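Local structure of putative NAD(P)H nitroreductase ydfN (Bacillus subtilis, 3BEM) at residues B[31-36]-B[194-199]; B[42-47]-B[59-64]; B[153-158]-B[163-168]. The protein binds FMN and is a putative NAD(P)H nitroreductase that forms a homodimer and may contribute to the breakdown of aromatic compounds. The protein carries 3 engineered substitutions. All blocks are in the same frame, centred on the assembly; numbering follows the deposited sequence.

All three contacts belong to the nitroreductase fold and reach one antiparallel sheet, but they differ in their distance from the flavin. Contact 3 supplies Cys-166, Pro-167 and Met-168 to the FMN pocket; in contact 1 the side chain of Ile-194 stays about 13 Å from FMN, and in contact 2 that of Val-47 about 12 Å. Centre to centre, contacts 2 and 3 lie about 11 Å apart, contacts 1 and 3 about 12 Å, and contacts 1 and 2 about 18 Å. Selenomethionine Met-43 joins them: its SE lies 3.8 Å from Ile-194 CD1, and its CE 3.4 Å from Trp-163 CD1. Strands 186-195 and 164-168, neighbours in the sheet, connect contacts 1 and 3 directly.

Contact 1: B[31-36]-B[194-199]; sequences SGHPIT and IGKEKT. With PGO (S-1,2-propanediol), chain H.
The imidazole of His-33 bears the first methylene of Lys-196 on one face and a water at its edge, in the ring plane. Lys-196 CB stands 4.0 Å from the centroid of the His-33 ring and 17° off its normal, a CH-pi contact. In this member of the nitroreductase family the contact lays the loop between helices 12-22 and 37-47 against the end of strand 186-195. Lysine suits the place because its methylenes can lie on the imidazole while its ammonium group reaches on to the water and to Trp-163, a cation-pi partner. The two side chains cross at about a right angle, with Lys-196 CG 3.6 Å from His-33 CG. A bend at chi2 (-63°) and another at chi4 then bring the amino group round to the water that also meets the histidine. Lys-196 NZ donates to this water over 2.8 Å, and His-33 ND1 lies 2.9 Å from it, so the two nitrogens are linked without touching.

Further along the loop the contact becomes purely apolar. Ile-35 and Ile-194 meet at about a right angle through their end methyls, CD1 to CD1 at 3.6 Å. Branched aliphatic residues fit this buried position, where Met-43 of helix 37-47, Ala-88 of strand 88-95 and Trp-163 touch both of them. The backbone of Ile-35 faces a propanediol, probably from the crystallisation liquor, which also bonds to Ser-87 O. Propanediol O2 donates to Ile-35 O over 2.6 Å, and Ile-35 N gives a nearly straight bond (168°) to propanediol O1 at 2.8 Å.

Contact 2: B[42-47]-B[59-64]; sequences EMFELV and TKYVTV
Phe-44 and Tyr-61 meet obliquely, their ring planes at 52° and their centroids 5.0 Å apart. They form the main contact between helix 37-47 and strand 59-64, the strand of the nitroreductase sheet that continues across the dimer interface by pairing in parallel with a strand of the second subunit. The helix and strand segments run nearly antiparallel (167°), with axes 11.5 Å apart, a separation that large aromatic side chains can span. With CG opposite the carbonyl carbon (chi1 -72°), the Phe-44 ring is carried from the helix toward the strand. It comes over one face of the tyrosine with a single corner, its CE1 lying 3.6 Å from Tyr-61 CG and offset toward the rim of that ring. One turn on, Val-47 lines the phenol with a methyl, CG1 3.8 Å from Tyr-61 CE1, while the OH is hydrogen-bonded to Ser-150 OG of helix 136-161; tyrosine thus serves as an apolar wall with a polar tip. The Phe-44 ring also meets Phe-154 of that helix. Thr-63, a beta-branched residue at home in a strand, runs alongside the phenylalanine, pointing the other way. Its buried OG1 has no polar partner in the model and rests 3.6 Å from Phe-44 CZ.

Contact 3: B[153-158]-B[163-168]; sequences MFMLSA and WDTCPM. With FMN (flavin mononucleotide), chain G.
A water joins Met-155 and Thr-165 across this contact, linking a main-chain carbonyl of a helix to a side chain of a strand. It donates to Met-155 O over 2.7 Å and lies 2.8 Å from Thr-165 OG1. Threonine suits the spot because its two branches do different work. With chi1 at 61°, OG1 sits between the backbone N and the carbonyl carbon and faces the water, while CG2 packs 3.7 Å from Ala-158 CB and touches the Phe-154 ring. Alanine's single methyl suits a place where the backbones approach closely, the CA atoms of Ala-158 and Trp-163 lying 5.2 Å apart. Trp-163 N donates to Ala-158 O over 2.9 Å, a bond straight at the hydrogen (163°) although the donor stands 37° out of the carbonyl plane. This bond, reaching five residues back, closes the turn from helix into strand.

Toward the flavin, the side chain of Met-155, a selenomethionine, passes Thr-165 OG1 and crosses Pro-167 at about a right angle, its SE 3.7 Å from Pro-167 CB. The rigid proline ring is held between this large, soft atom and the cofactor, with Pro-167 CG 3.5 Å from FMN C9. Cys-166 points the other way from the helix, and its SG approaches FMN N1 at 3.4 Å. The contact therefore backs one wall of the FMN pocket, which Ser-25, Lys-82 and others complete with hydrogen bonds.

Segments 153-158 and 164-168 run roughly antiparallel. The strand pairs with strand 186-195, whose Ile-194 touches both Ala-158 and Thr-165; helix 37-47 packs against Phe-154, and Leu-149 of the second subunit against Met-155.

Contact 1: B[31-36]-B[194-199]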
loop_
_atom_site.group_PDB
_atom_site.type_symbol
_atom_site.label_atom_id
_atom_site.label_comp_id
_atom_site.label_asym_id
_atom_site.label_seq_id
_atom_site.Cartn_x
_atom_site.Cartn_y
_atom_site.Cartn_z
ATOM N N SER B 31 -11.702 -3.942 -25.407
ATOM C CA SER B 31 -12.854 -4.858 -25.340
ATOM C C SER B 31 -12.395 -6.236 -25.752
ATOM O O SER B 31 -11.334 -6.372 -26.391
ATOM C CB SER B 31 -14.019 -4.328 -26.216
ATOM O OG SER B 31 -14.430 -3.021 -25.729
ATOM N N GLY B 32 -13.162 -7.255 -25.337
ATOM C CA GLY B 32 -12.908 -8.634 -25.708
ATOM C C GLY B 32 -11.966 -9.386 -24.817
ATOM O O GLY B 32 -11.456 -10.463 -25.210
ATOM N N HIS B 33 -11.781 -8.875 -23.591
ATOM C CA HIS B 33 -10.928 -9.487 -22.602
ATOM C C HIS B 33 -11.690 -9.710 -21.302
ATOM O O HIS B 33 -11.365 -9.157 -20.241
ATOM C CB HIS B 33 -9.663 -8.618 -22.460
ATOM C CG HIS B 33 -8.905 -8.538 -23.743
ATOM N ND1 HIS B 33 -8.047 -9.535 -24.159
ATOM C CD2 HIS B 33 -8.949 -7.634 -24.739
ATOM C CE1 HIS B 33 -7.544 -9.210 -25.333
ATOM N NE2 HIS B 33 -8.077 -8.058 -25.712
ATOM N N PRO B 34 -12.701 -10.556 -21.340
ATOM C CA PRO B 34 -13.471 -10.772 -20.109
ATOM C C PRO B 34 -12.581 -11.362 -19.053
ATOM O O PRO B 34 -11.691 -12.147 -19.356
ATOM C CB PRO B 34 -14.593 -11.741 -20.551
ATOM C CG PRO B 34 -14.097 -12.353 -21.768
ATOM C CD PRO B 34 -13.173 -11.404 -22.448
ATOM N N ILE B 35 -12.837 -10.972 -17.811
ATOM C CA ILE B 35 -12.168 -11.548 -16.647
ATOM C C ILE B 35 -13.162 -12.339 -15.814
ATOM O O ILE B 35 -14.310 -11.936 -15.710
ATOM C CB ILE B 35 -11.464 -10.440 -15.834
ATOM C CG1 ILE B 35 -10.394 -11.023 -14.887
ATOM C CG2 ILE B 35 -12.438 -9.622 -15.042
ATOM C CD1 ILE B 35 -9.503 -9.985 -14.160
ATOM N N THR B 36 -12.726 -13.487 -15.279
ATOM C CA THR B 36 -13.626 -14.376 -14.560
ATOM C C THR B 36 -13.362 -14.298 -13.067
ATOM O O THR B 36 -12.302 -13.826 -12.619
ATOM C CB THR B 36 -13.451 -15.814 -15.042
ATOM O OG1 THR B 36 -12.179 -16.349 -14.627
ATOM C CG2 THR B 36 -13.548 -15.870 -16.568
ATOM N N ILE B 194 -9.287 -3.101 -13.916
ATOM C CA ILE B 194 -8.438 -4.170 -14.410
ATOM C C ILE B 194 -8.895 -4.544 -15.819
ATOM O O ILE B 194 -10.084 -4.500 -16.136
ATOM C CB ILE B 194 -8.447 -5.392 -13.438
ATOM C CG1 ILE B 194 -7.448 -6.438 -13.913
ATOM C CG2 ILE B 194 -9.894 -5.991 -13.305
ATOM C CD1 ILE B 194 -7.196 -7.518 -12.892
ATOM N N GLY B 195 -7.944 -4.899 -16.691
ATOM C CA GLY B 195 -8.233 -5.262 -18.033
ATOM C C GLY B 195 -6.984 -5.429 -18.833
ATOM O O GLY B 195 -5.942 -5.714 -18.263
ATOM N N LYS B 196 -7.093 -5.272 -20.156
ATOM C CA LYS B 196 -5.937 -5.377 -21.062
ATOM C C LYS B 196 -5.820 -4.034 -21.764
ATOM O O LYS B 196 -6.791 -3.560 -22.405
ATOM C CB LYS B 196 -6.102 -6.503 -22.064
ATOM C CG LYS B 196 -6.251 -7.916 -21.452
ATOM C CD LYS B 196 -5.042 -8.419 -20.655
ATOM C CE LYS B 196 -5.268 -9.891 -20.138
ATOM N NZ LYS B 196 -5.200 -10.953 -21.154
ATOM N N GLU B 197 -4.653 -3.414 -21.640
ATOM C CA GLU B 197 -4.371 -2.150 -22.319
ATOM C C GLU B 197 -3.669 -2.432 -23.643
ATOM O O GLU B 197 -2.855 -3.331 -23.705
ATOM C CB GLU B 197 -3.522 -1.254 -21.419
ATOM C CG GLU B 197 -3.096 0.033 -22.082
ATOM C CD GLU B 197 -2.575 1.062 -21.140
ATOM O OE1 GLU B 197 -1.633 0.753 -20.392
ATOM O OE2 GLU B 197 -3.070 2.216 -21.203
ATOM N N LYS B 198 -3.944 -1.652 -24.683
ATOM C CA LYS B 198 -3.122 -1.753 -25.908
ATOM C C LYS B 198 -1.729 -1.153 -25.659
ATOM O O LYS B 198 -1.612 0.032 -25.394
ATOM C CB LYS B 198 -3.779 -1.058 -27.084
ATOM C CG LYS B 198 -2.972 -1.231 -28.364
ATOM C CD LYS B 198 -3.734 -0.792 -29.596
ATOM C CE LYS B 198 -3.092 -1.414 -30.820
ATOM N NZ LYS B 198 -3.259 -0.624 -32.048
ATOM N N THR B 199 -0.698 -1.984 -25.746
ATOM C CA THR B 199 0.651 -1.590 -25.369
ATOM C C THR B 199 1.283 -0.634 -26.370
ATOM O O THR B 199 2.025 0.263 -25.982
ATOM C CB THR B 199 1.581 -2.796 -25.272
ATOM O OG1 THR B 199 0.931 -3.846 -24.555
ATOM C CG2 THR B 199 2.888 -2.416 -24.548
HETATM C C1 PGO H . -16.226 -9.281 -18.079
HETATM C C2 PGO H . -17.037 -9.823 -16.904
HETATM C C3 PGO H . -18.551 -9.694 -17.158
HETATM O O1 PGO H . -14.855 -9.014 -17.760
HETATM O O2 PGO H . -16.659 -11.199 -16.653
HETATM O O HOH W 1 -7.594 -11.748 -22.290
#

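Contact 2: B[42-47]-B[59-64]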
loop_
_atom_site.group_PDB
_atom_site.type_symbol
_atom_site.label_atom_id
_atom_site.label_comp_id
_atom_site.label_asym_id
_atom_site.label_seq_id
_atom_site.Cartn_x
_atom_site.Cartn_y
_atom_site.Cartn_z
ATOM N N GLU B 42 -7.596 -16.193 -7.916
ATOM C CA GLU B 42 -6.175 -16.451 -7.838
ATOM C C GLU B 42 -5.343 -15.242 -7.348
ATOM O O GLU B 42 -4.469 -15.396 -6.502
ATOM C CB GLU B 42 -5.659 -16.900 -9.197
ATOM C CG GLU B 42 -4.162 -17.174 -9.197
ATOM C CD GLU B 42 -3.618 -17.618 -10.540
ATOM O OE1 GLU B 42 -4.323 -17.521 -11.567
ATOM O OE2 GLU B 42 -2.451 -18.049 -10.570
HETATM N N MSE B 43 -5.692 -14.049 -7.809
HETATM C CA MSE B 43 -5.050 -12.851 -7.358
HETATM C C MSE B 43 -5.374 -12.596 -5.879
HETATM O O MSE B 43 -4.506 -12.225 -5.091
HETATM C CB MSE B 43 -5.467 -11.653 -8.239
HETATM C CG MSE B 43 -5.172 -11.869 -9.665
HETATM SE SE MSE B 43 -5.997 -10.412 -10.694
HETATM C CE MSE B 43 -6.154 -11.292 -12.359
ATOM N N PHE B 44 -6.639 -12.828 -5.495
ATOM C CA PHE B 44 -7.088 -12.561 -4.131
ATOM C C PHE B 44 -6.465 -13.544 -3.126
ATOM O O PHE B 44 -6.289 -13.198 -1.955
ATOM C CB PHE B 44 -8.599 -12.532 -4.048
ATOM C CG PHE B 44 -9.234 -11.321 -4.666
ATOM C CD1 PHE B 44 -8.836 -10.040 -4.310
ATOM C CD2 PHE B 44 -10.287 -11.462 -5.576
ATOM C CE1 PHE B 44 -9.447 -8.904 -4.883
ATOM C CE2 PHE B 44 -10.901 -10.330 -6.145
ATOM C CZ PHE B 44 -10.490 -9.079 -5.761
ATOM N N GLU B 45 -6.106 -14.760 -3.573
ATOM C CA GLU B 45 -5.364 -15.679 -2.680
ATOM C C GLU B 45 -4.013 -15.080 -2.266
ATOM O O GLU B 45 -3.547 -15.288 -1.137
ATOM C CB GLU B 45 -5.162 -17.032 -3.328
ATOM C CG GLU B 45 -6.409 -17.838 -3.421
ATOM C CD GLU B 45 -6.957 -18.447 -2.110
ATOM O OE1 GLU B 45 -6.190 -18.671 -1.160
ATOM O OE2 GLU B 45 -8.182 -18.740 -2.052
ATOM N N LEU B 46 -3.372 -14.349 -3.179
ATOM C CA LEU B 46 -2.138 -13.680 -2.823
ATOM C C LEU B 46 -2.389 -12.473 -1.937
ATOM O O LEU B 46 -1.655 -12.226 -0.989
ATOM C CB LEU B 46 -1.366 -13.227 -4.084
ATOM C CG LEU B 46 -0.909 -14.361 -4.994
ATOM C CD1 LEU B 46 -0.149 -13.757 -6.187
ATOM C CD2 LEU B 46 -0.064 -15.417 -4.293
ATOM N N VAL B 47 -3.400 -11.675 -2.289
ATOM C CA VAL B 47 -3.841 -10.509 -1.468
ATOM C C VAL B 47 -4.096 -10.929 -0.018
ATOM O O VAL B 47 -3.758 -10.181 0.895
ATOM C CB VAL B 47 -5.082 -9.848 -2.119
ATOM C CG1 VAL B 47 -5.639 -8.807 -1.242
ATOM C CG2 VAL B 47 -4.646 -9.277 -3.500
ATOM N N THR B 59 -9.276 -5.076 4.937
ATOM C CA THR B 59 -9.620 -4.808 3.549
ATOM C C THR B 59 -10.724 -5.713 3.053
ATOM O O THR B 59 -10.717 -6.948 3.291
ATOM C CB THR B 59 -8.374 -4.916 2.611
ATOM O OG1 THR B 59 -7.255 -4.261 3.184
ATOM C CG2 THR B 59 -8.623 -4.288 1.209
ATOM N N LYS B 60 -11.676 -5.099 2.364
ATOM C CA LYS B 60 -12.669 -5.804 1.578
ATOM C C LYS B 60 -12.627 -5.300 0.147
ATOM O O LYS B 60 -12.239 -4.138 -0.111
ATOM C CB LYS B 60 -14.068 -5.701 2.192
ATOM C CG LYS B 60 -14.215 -6.476 3.511
ATOM C CD LYS B 60 -15.688 -6.888 3.840
ATOM C CE LYS B 60 -15.733 -8.149 4.739
ATOM N NZ LYS B 60 -17.010 -8.904 4.623
ATOM N N TYR B 61 -12.979 -6.167 -0.785
ATOM C CA TYR B 61 -13.118 -5.782 -2.190
ATOM C C TYR B 61 -14.533 -6.022 -2.707
ATOM O O TYR B 61 -15.104 -7.115 -2.489
ATOM C CB TYR B 61 -12.132 -6.533 -3.080
ATOM C CG TYR B 61 -10.666 -6.249 -2.814
ATOM C CD1 TYR B 61 -9.999 -6.872 -1.777
ATOM C CD2 TYR B 61 -9.947 -5.416 -3.653
ATOM C CE1 TYR B 61 -8.674 -6.607 -1.511
ATOM C CE2 TYR B 61 -8.633 -5.153 -3.430
ATOM C CZ TYR B 61 -7.985 -5.752 -2.354
ATOM O OH TYR B 61 -6.679 -5.445 -2.175
ATOM N N VAL B 62 -15.129 -5.010 -3.335
ATOM C CA VAL B 62 -16.356 -5.216 -4.074
ATOM C C VAL B 62 -15.927 -5.209 -5.519
ATOM O O VAL B 62 -15.404 -4.194 -6.030
ATOM C CB VAL B 62 -17.373 -4.171 -3.794
ATOM C CG1 VAL B 62 -18.590 -4.393 -4.700
ATOM C CG2 VAL B 62 -17.752 -4.226 -2.307
ATOM N N THR B 63 -16.129 -6.340 -6.173
ATOM C CA THR B 63 -15.626 -6.546 -7.524
ATOM C C THR B 63 -16.775 -6.559 -8.526
ATOM O O THR B 63 -17.619 -7.468 -8.496
ATOM C CB THR B 63 -14.818 -7.858 -7.627
ATOM O OG1 THR B 63 -13.793 -7.864 -6.617
ATOM C CG2 THR B 63 -14.199 -8.024 -9.004
ATOM N N VAL B 64 -16.799 -5.546 -9.388
ATOM C CA VAL B 64 -17.921 -5.321 -10.292
ATOM C C VAL B 64 -17.561 -5.823 -11.681
ATOM O O VAL B 64 -16.692 -5.254 -12.365
ATOM C CB VAL B 64 -18.337 -3.831 -10.355
ATOM C CG1 VAL B 64 -19.633 -3.669 -11.189
ATOM C CG2 VAL B 64 -18.492 -3.262 -8.905
#

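Contact 3: B[153-158]-B[163-168]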
loop_
_atom_site.group_PDB
_atom_site.type_symbol
_atom_site.label_atom_id
_atom_site.label_comp_id
_atom_site.label_asym_id
_atom_site.label_seq_id
_atom_site.Cartn_x
_atom_site.Cartn_y
_atom_site.Cartn_z
HETATM N N MSE B 153 -0.541 -4.983 -3.313
HETATM C CA MSE B 153 -0.424 -6.414 -3.506
HETATM C C MSE B 153 -1.369 -6.892 -4.614
HETATM O O MSE B 153 -0.978 -7.707 -5.468
HETATM C CB MSE B 153 -0.663 -7.182 -2.188
HETATM C CG MSE B 153 -0.634 -8.668 -2.368
HETATM SE SE MSE B 153 1.117 -9.315 -2.578
HETATM C CE MSE B 153 1.676 -9.391 -0.620
ATOM N N PHE B 154 -2.595 -6.387 -4.625
ATOM C CA PHE B 154 -3.528 -6.747 -5.728
ATOM C C PHE B 154 -2.940 -6.402 -7.107
ATOM O O PHE B 154 -2.955 -7.216 -8.024
ATOM C CB PHE B 154 -4.903 -6.099 -5.578
ATOM C CG PHE B 154 -5.838 -6.483 -6.718
ATOM C CD1 PHE B 154 -6.444 -7.732 -6.745
ATOM C CD2 PHE B 154 -5.932 -5.686 -7.851
ATOM C CE1 PHE B 154 -7.195 -8.118 -7.824
ATOM C CE2 PHE B 154 -6.678 -6.083 -8.937
ATOM C CZ PHE B 154 -7.313 -7.308 -8.911
HETATM N N MSE B 155 -2.472 -5.177 -7.253
HETATM C CA MSE B 155 -1.960 -4.709 -8.534
HETATM C C MSE B 155 -0.747 -5.543 -9.011
HETATM O O MSE B 155 -0.641 -5.820 -10.189
HETATM C CB MSE B 155 -1.725 -3.186 -8.493
HETATM C CG MSE B 155 -3.001 -2.452 -8.384
HETATM SE SE MSE B 155 -2.600 -0.540 -8.585
HETATM C CE MSE B 155 -2.178 -0.148 -6.708
ATOM N N LEU B 156 0.191 -5.883 -8.105
ATOM C CA LEU B 156 1.336 -6.721 -8.478
ATOM C C LEU B 156 0.905 -8.158 -8.813
ATOM O O LEU B 156 1.445 -8.746 -9.755
ATOM C CB LEU B 156 2.406 -6.704 -7.419
ATOM C CG LEU B 156 3.149 -5.338 -7.370
ATOM C CD1 LEU B 156 3.852 -5.272 -6.001
ATOM C CD2 LEU B 156 4.085 -5.111 -8.592
ATOM N N SER B 157 -0.105 -8.670 -8.100
ATOM C CA SER B 157 -0.690 -9.980 -8.452
ATOM C C SER B 157 -1.293 -9.967 -9.864
ATOM O O SER B 157 -1.088 -10.857 -10.665
ATOM C CB SER B 157 -1.756 -10.375 -7.425
ATOM O OG SER B 157 -1.212 -10.462 -6.102
ATOM N N ALA B 158 -2.065 -8.922 -10.161
ATOM C CA ALA B 158 -2.644 -8.749 -11.477
ATOM C C ALA B 158 -1.605 -8.706 -12.568
ATOM O O ALA B 158 -1.701 -9.388 -13.575
ATOM C CB ALA B 158 -3.532 -7.515 -11.489
ATOM N N TRP B 163 -2.371 -9.174 -16.399
ATOM C CA TRP B 163 -3.414 -8.162 -16.557
ATOM C C TRP B 163 -2.855 -6.760 -16.269
ATOM O O TRP B 163 -1.903 -6.587 -15.477
ATOM C CB TRP B 163 -4.562 -8.460 -15.603
ATOM C CG TRP B 163 -5.320 -9.687 -15.933
ATOM C CD1 TRP B 163 -5.036 -10.966 -15.527
ATOM C CD2 TRP B 163 -6.493 -9.783 -16.758
ATOM N NE1 TRP B 163 -5.949 -11.847 -16.047
ATOM C CE2 TRP B 163 -6.867 -11.151 -16.799
ATOM C CE3 TRP B 163 -7.267 -8.849 -17.452
ATOM C CZ2 TRP B 163 -7.977 -11.602 -17.522
ATOM C CZ3 TRP B 163 -8.359 -9.293 -18.159
ATOM C CH2 TRP B 163 -8.709 -10.660 -18.199
ATOM N N ASP B 164 -3.506 -5.756 -16.837
ATOM C CA ASP B 164 -3.212 -4.352 -16.531
ATOM C C ASP B 164 -4.215 -3.793 -15.528
ATOM O O ASP B 164 -5.360 -4.200 -15.489
ATOM C CB ASP B 164 -3.242 -3.532 -17.810
ATOM C CG ASP B 164 -2.232 -4.049 -18.800
ATOM O OD1 ASP B 164 -1.011 -4.131 -18.429
ATOM O OD2 ASP B 164 -2.633 -4.443 -19.896
ATOM N N THR B 165 -3.774 -2.838 -14.721
ATOM C CA THR B 165 -4.668 -2.170 -13.743
ATOM C C THR B 165 -4.404 -0.676 -13.765
ATOM O O THR B 165 -3.409 -0.226 -14.349
ATOM C CB THR B 165 -4.535 -2.680 -12.286
ATOM O OG1 THR B 165 -3.189 -2.450 -11.815
ATOM C CG2 THR B 165 -4.922 -4.146 -12.139
ATOM N N CYS B 166 -5.376 0.087 -13.265
ATOM C CA CYS B 166 -5.203 1.523 -12.996
ATOM C C CYS B 166 -5.811 1.781 -11.635
ATOM O O CYS B 166 -7.004 1.602 -11.473
ATOM C CB CYS B 166 -5.845 2.367 -14.064
ATOM S SG CYS B 166 -5.341 4.101 -13.807
ATOM N N PRO B 167 -5.017 2.192 -10.646
ATOM C CA PRO B 167 -5.538 2.654 -9.365
ATOM C C PRO B 167 -6.134 4.016 -9.580
ATOM O O PRO B 167 -5.643 4.783 -10.424
ATOM C CB PRO B 167 -4.318 2.721 -8.491
ATOM C CG PRO B 167 -3.214 3.006 -9.434
ATOM C CD PRO B 167 -3.553 2.383 -10.751
HETATM N N MSE B 168 -7.194 4.326 -8.863
HETATM C CA MSE B 168 -7.998 5.528 -9.075
HETATM C C MSE B 168 -8.498 6.111 -7.742
HETATM O O MSE B 168 -8.973 5.394 -6.869
HETATM C CB MSE B 168 -9.198 5.221 -10.006
HETATM C CG MSE B 168 -8.773 4.573 -11.311
HETATM SE SE MSE B 168 -10.314 3.819 -12.214
HETATM C CE MSE B 168 -11.209 5.504 -12.720
HETATM N N1 FMN G . -5.183 7.385 -12.890
HETATM C C2 FMN G . -6.334 7.799 -13.511
HETATM O O2 FMN G . -6.351 7.762 -14.747
HETATM N N3 FMN G . -7.421 8.217 -12.788
HETATM C C4 FMN G . -7.394 8.302 -11.405
HETATM O O4 FMN G . -8.461 8.569 -10.813
HETATM C C4A FMN G . -6.227 7.879 -10.772
HETATM N N5 FMN G . -6.129 7.953 -9.380
HETATM C C5A FMN G . -5.000 7.422 -8.785
HETATM C C6 FMN G . -4.963 7.380 -7.380
HETATM C C7 FMN G . -3.847 6.830 -6.740
HETATM C C7M FMN G . -3.980 6.520 -5.253
HETATM C C8 FMN G . -2.767 6.345 -7.465
HETATM C C8M FMN G . -1.773 5.400 -6.798
HETATM C C9 FMN G . -2.771 6.432 -8.858
HETATM C C9A FMN G . -3.895 6.934 -9.516
HETATM N N10 FMN G . -3.944 6.985 -10.924
HETATM C C10 FMN G . -5.126 7.412 -11.514
HETATM C "C1'" FMN G . -2.736 6.612 -11.711
HETATM C "C2'" FMN G . -1.558 7.587 -11.627
HETATM O "O2'" FMN G . -1.814 8.676 -12.501
HETATM C "C3'" FMN G . -0.307 6.834 -12.053
HETATM O "O3'" FMN G . -0.081 5.782 -11.076
HETATM C "C4'" FMN G . 0.925 7.717 -12.261
HETATM O "O4'" FMN G . 0.675 8.655 -13.324
HETATM C "C5'" FMN G . 2.153 6.830 -12.605
HETATM O "O5'" FMN G . 1.943 6.015 -13.782
HETATM P P FMN G . 2.641 4.569 -13.795
HETATM O O1P FMN G . 4.115 4.789 -13.682
HETATM O O2P FMN G . 2.005 3.962 -12.597
HETATM O O3P FMN G . 2.252 3.924 -15.102
HETATM O O HOH W 2 -1.302 -4.385 -12.392
#